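Local coordinates for uncharacterized protein (Bacillus subtilis, PDB 5DQV) that probably acts as a metal-dependent nucleotide pyrophosphohydrolase of the HD-domain superfamily, at residues Q15-W19 / Q85-I91. Numbering follows the deposited sequence.
Sequences QIRTW and QLVTFGI
Across the contact Gln15 and Phe89 have their CA atoms 7.3 Å apart, Ile16 and Leu86 theirs at 7.6 Å, and with no direct hydrogen bond joining the two backbones, side chains fill the gap between helix 8-24 and the C-terminal end of helix 79-88. Phe89 is the centrepiece: CG of Gln15 sits 3.5 Å from its ring centroid and 4° off the normal, a CH-pi contact over the face, while CB of Trp19 approaches the ring edge in plane. That ring in turn directs its edge at the indole, an offset edge-to-face pair with planes at 81°. On one indole face lies Gln85, whose CG, placed anti to the backbone N (chi1 -165°), stands 3.6 Å from the six-membered ring centroid; the bend at chi2 carries NE2 over CD1 of Trp19 at 3.4 Å. Replacing Trp19 by an alanine would probably leave Gln85 without the surface it lies on and open a gap beside Phe89. Just beyond Phe89, Gly90 takes a positive phi and the chain closes a Schellman motif, with Ile91 N bonded to Leu86 O at 3.1 Å. The turn brings CD1 of Ile91 to 3.6 Å from CD1 of Ile16, which also meets CD2 of Leu86. This apolar group continues into the all-helical HD-domain fold: Ile16 packs on Thr59 and Leu62 of helix 54-63, Leu86 on Val99 of helix 93-106. On the more exposed side, one water donates to both OE1 of Gln15 and the carbonyl O of Phe89, bridging the segments.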
loop_
_atom_site.group_PDB
_atom_site.type_symbol
_atom_site.label_atom_id
_atom_site.label_comp_id
_atom_site.label_asym_id
_atom_site.label_seq_id
_atom_site.Cartn_x
_atom_site.Cartn_y
_atom_site.Cartn_z
ATOM N N GLN A 15 10.044 -12.057 -28.211
ATOM C CA GLN A 15 8.996 -11.472 -29.037
ATOM C C GLN A 15 7.720 -11.248 -28.295
ATOM O O GLN A 15 7.114 -10.166 -28.338
ATOM C CB GLN A 15 8.719 -12.372 -30.243
ATOM C CG GLN A 15 7.801 -11.743 -31.266
ATOM C CD GLN A 15 8.519 -11.368 -32.564
ATOM O OE1 GLN A 15 9.236 -12.168 -33.115
ATOM N NE2 GLN A 15 8.305 -10.173 -33.036
ATOM N N ILE A 16 7.333 -12.267 -27.536
ATOM C CA ILE A 16 6.099 -12.203 -26.748
ATOM C C ILE A 16 6.251 -11.148 -25.669
ATOM O O ILE A 16 5.335 -10.369 -25.467
ATOM C CB ILE A 16 5.729 -13.556 -26.165
ATOM C CG1 ILE A 16 5.395 -14.513 -27.302
ATOM C CG2 ILE A 16 4.499 -13.442 -25.158
ATOM C CD1 ILE A 16 5.425 -16.012 -26.905
ATOM N N ARG A 17 7.432 -11.083 -25.042
ATOM C CA ARG A 17 7.686 -10.088 -24.005
ATOM C C ARG A 17 7.470 -8.666 -24.511
ATOM O O ARG A 17 6.892 -7.836 -23.814
ATOM C CB ARG A 17 9.120 -10.191 -23.446
ATOM C CG ARG A 17 9.330 -11.184 -22.399
ATOM C CD ARG A 17 10.783 -11.266 -21.927
ATOM N NE ARG A 17 10.800 -12.414 -21.052
ATOM C CZ ARG A 17 10.423 -12.398 -19.760
ATOM N NH1 ARG A 17 10.103 -11.270 -19.143
ATOM N NH2 ARG A 17 10.417 -13.520 -19.066
ATOM N N THR A 18 7.984 -8.363 -25.701
ATOM C CA THR A 18 7.935 -6.980 -26.208
ATOM C C THR A 18 6.454 -6.665 -26.557
ATOM O O THR A 18 5.982 -5.576 -26.331
ATOM C CB THR A 18 8.810 -6.826 -27.456
ATOM O OG1 THR A 18 10.165 -7.182 -27.151
ATOM C CG2 THR A 18 8.742 -5.386 -28.056
ATOM N N TRP A 19 5.760 -7.638 -27.144
ATOM C CA TRP A 19 4.336 -7.506 -27.472
ATOM C C TRP A 19 3.491 -7.177 -26.245
ATOM O O TRP A 19 2.749 -6.193 -26.236
ATOM C CB TRP A 19 3.810 -8.745 -28.228
ATOM C CG TRP A 19 2.352 -8.872 -28.321
ATOM C CD1 TRP A 19 1.472 -7.934 -28.765
ATOM C CD2 TRP A 19 1.573 -10.013 -27.938
ATOM N NE1 TRP A 19 0.159 -8.433 -28.716
ATOM C CE2 TRP A 19 0.203 -9.697 -28.197
ATOM C CE3 TRP A 19 1.894 -11.272 -27.392
ATOM C CZ2 TRP A 19 -0.820 -10.586 -27.944
ATOM C CZ3 TRP A 19 0.885 -12.141 -27.151
ATOM C CH2 TRP A 19 -0.475 -11.802 -27.432
ATOM N N GLN A 85 -1.853 -13.956 -32.427
ATOM C CA GLN A 85 -0.559 -13.306 -32.323
ATOM C C GLN A 85 0.485 -14.328 -32.007
ATOM O O GLN A 85 1.604 -14.306 -32.560
ATOM C CB GLN A 85 -0.601 -12.211 -31.250
ATOM C CG GLN A 85 0.543 -11.219 -31.261
ATOM C CD GLN A 85 0.308 -10.015 -32.179
ATOM O OE1 GLN A 85 -0.523 -10.078 -33.089
ATOM N NE2 GLN A 85 1.071 -8.937 -31.981
ATOM N N LEU A 86 0.165 -15.231 -31.079
ATOM C CA LEU A 86 1.110 -16.336 -30.791
ATOM C C LEU A 86 1.474 -17.123 -32.046
ATOM O O LEU A 86 2.662 -17.434 -32.284
ATOM C CB LEU A 86 0.550 -17.295 -29.706
ATOM C CG LEU A 86 0.373 -16.687 -28.320
ATOM C CD1 LEU A 86 -0.384 -17.697 -27.407
ATOM C CD2 LEU A 86 1.761 -16.286 -27.775
ATOM N N VAL A 87 0.468 -17.493 -32.830
ATOM C CA VAL A 87 0.684 -18.291 -34.035
ATOM C C VAL A 87 1.502 -17.495 -35.078
ATOM O O VAL A 87 2.379 -18.028 -35.738
ATOM C CB VAL A 87 -0.687 -18.798 -34.619
ATOM C CG1 VAL A 87 -0.567 -19.330 -36.056
ATOM C CG2 VAL A 87 -1.252 -19.876 -33.685
ATOM N N THR A 88 1.182 -16.223 -35.241
ATOM C CA THR A 88 1.908 -15.382 -36.174
ATOM C C THR A 88 3.348 -15.298 -35.753
ATOM O O THR A 88 4.271 -15.331 -36.575
ATOM C CB THR A 88 1.299 -13.975 -36.165
ATOM O OG1 THR A 88 -0.056 -14.063 -36.604
ATOM C CG2 THR A 88 2.109 -13.008 -37.048
ATOM N N PHE A 89 3.561 -15.182 -34.455
ATOM C CA PHE A 89 4.902 -15.141 -33.911
ATOM C C PHE A 89 5.674 -16.457 -34.015
ATOM O O PHE A 89 6.886 -16.495 -33.671
ATOM C CB PHE A 89 4.896 -14.649 -32.468
ATOM C CG PHE A 89 4.621 -13.169 -32.285
ATOM C CD1 PHE A 89 4.798 -12.238 -33.293
ATOM C CD2 PHE A 89 4.284 -12.702 -31.029
ATOM C CE1 PHE A 89 4.574 -10.868 -33.054
ATOM C CE2 PHE A 89 4.107 -11.373 -30.801
ATOM C CZ PHE A 89 4.255 -10.451 -31.810
ATOM N N GLY A 90 5.024 -17.520 -34.510
ATOM C CA GLY A 90 5.704 -18.772 -34.824
ATOM C C GLY A 90 5.568 -19.874 -33.779
ATOM O O GLY A 90 6.162 -20.958 -33.937
ATOM N N ILE A 91 4.753 -19.648 -32.739
ATOM C CA ILE A 91 4.469 -20.712 -31.801
ATOM C C ILE A 91 3.581 -21.722 -32.520
ATOM O O ILE A 91 2.592 -21.340 -33.112
ATOM C CB ILE A 91 3.792 -20.147 -30.489
ATOM C CG1 ILE A 91 4.804 -19.217 -29.785
ATOM C CG2 ILE A 91 3.264 -21.291 -29.612
ATOM C CD1 ILE A 91 4.721 -19.195 -28.326
HETATM O O HOH W 1 9.020 -14.953 -32.725
#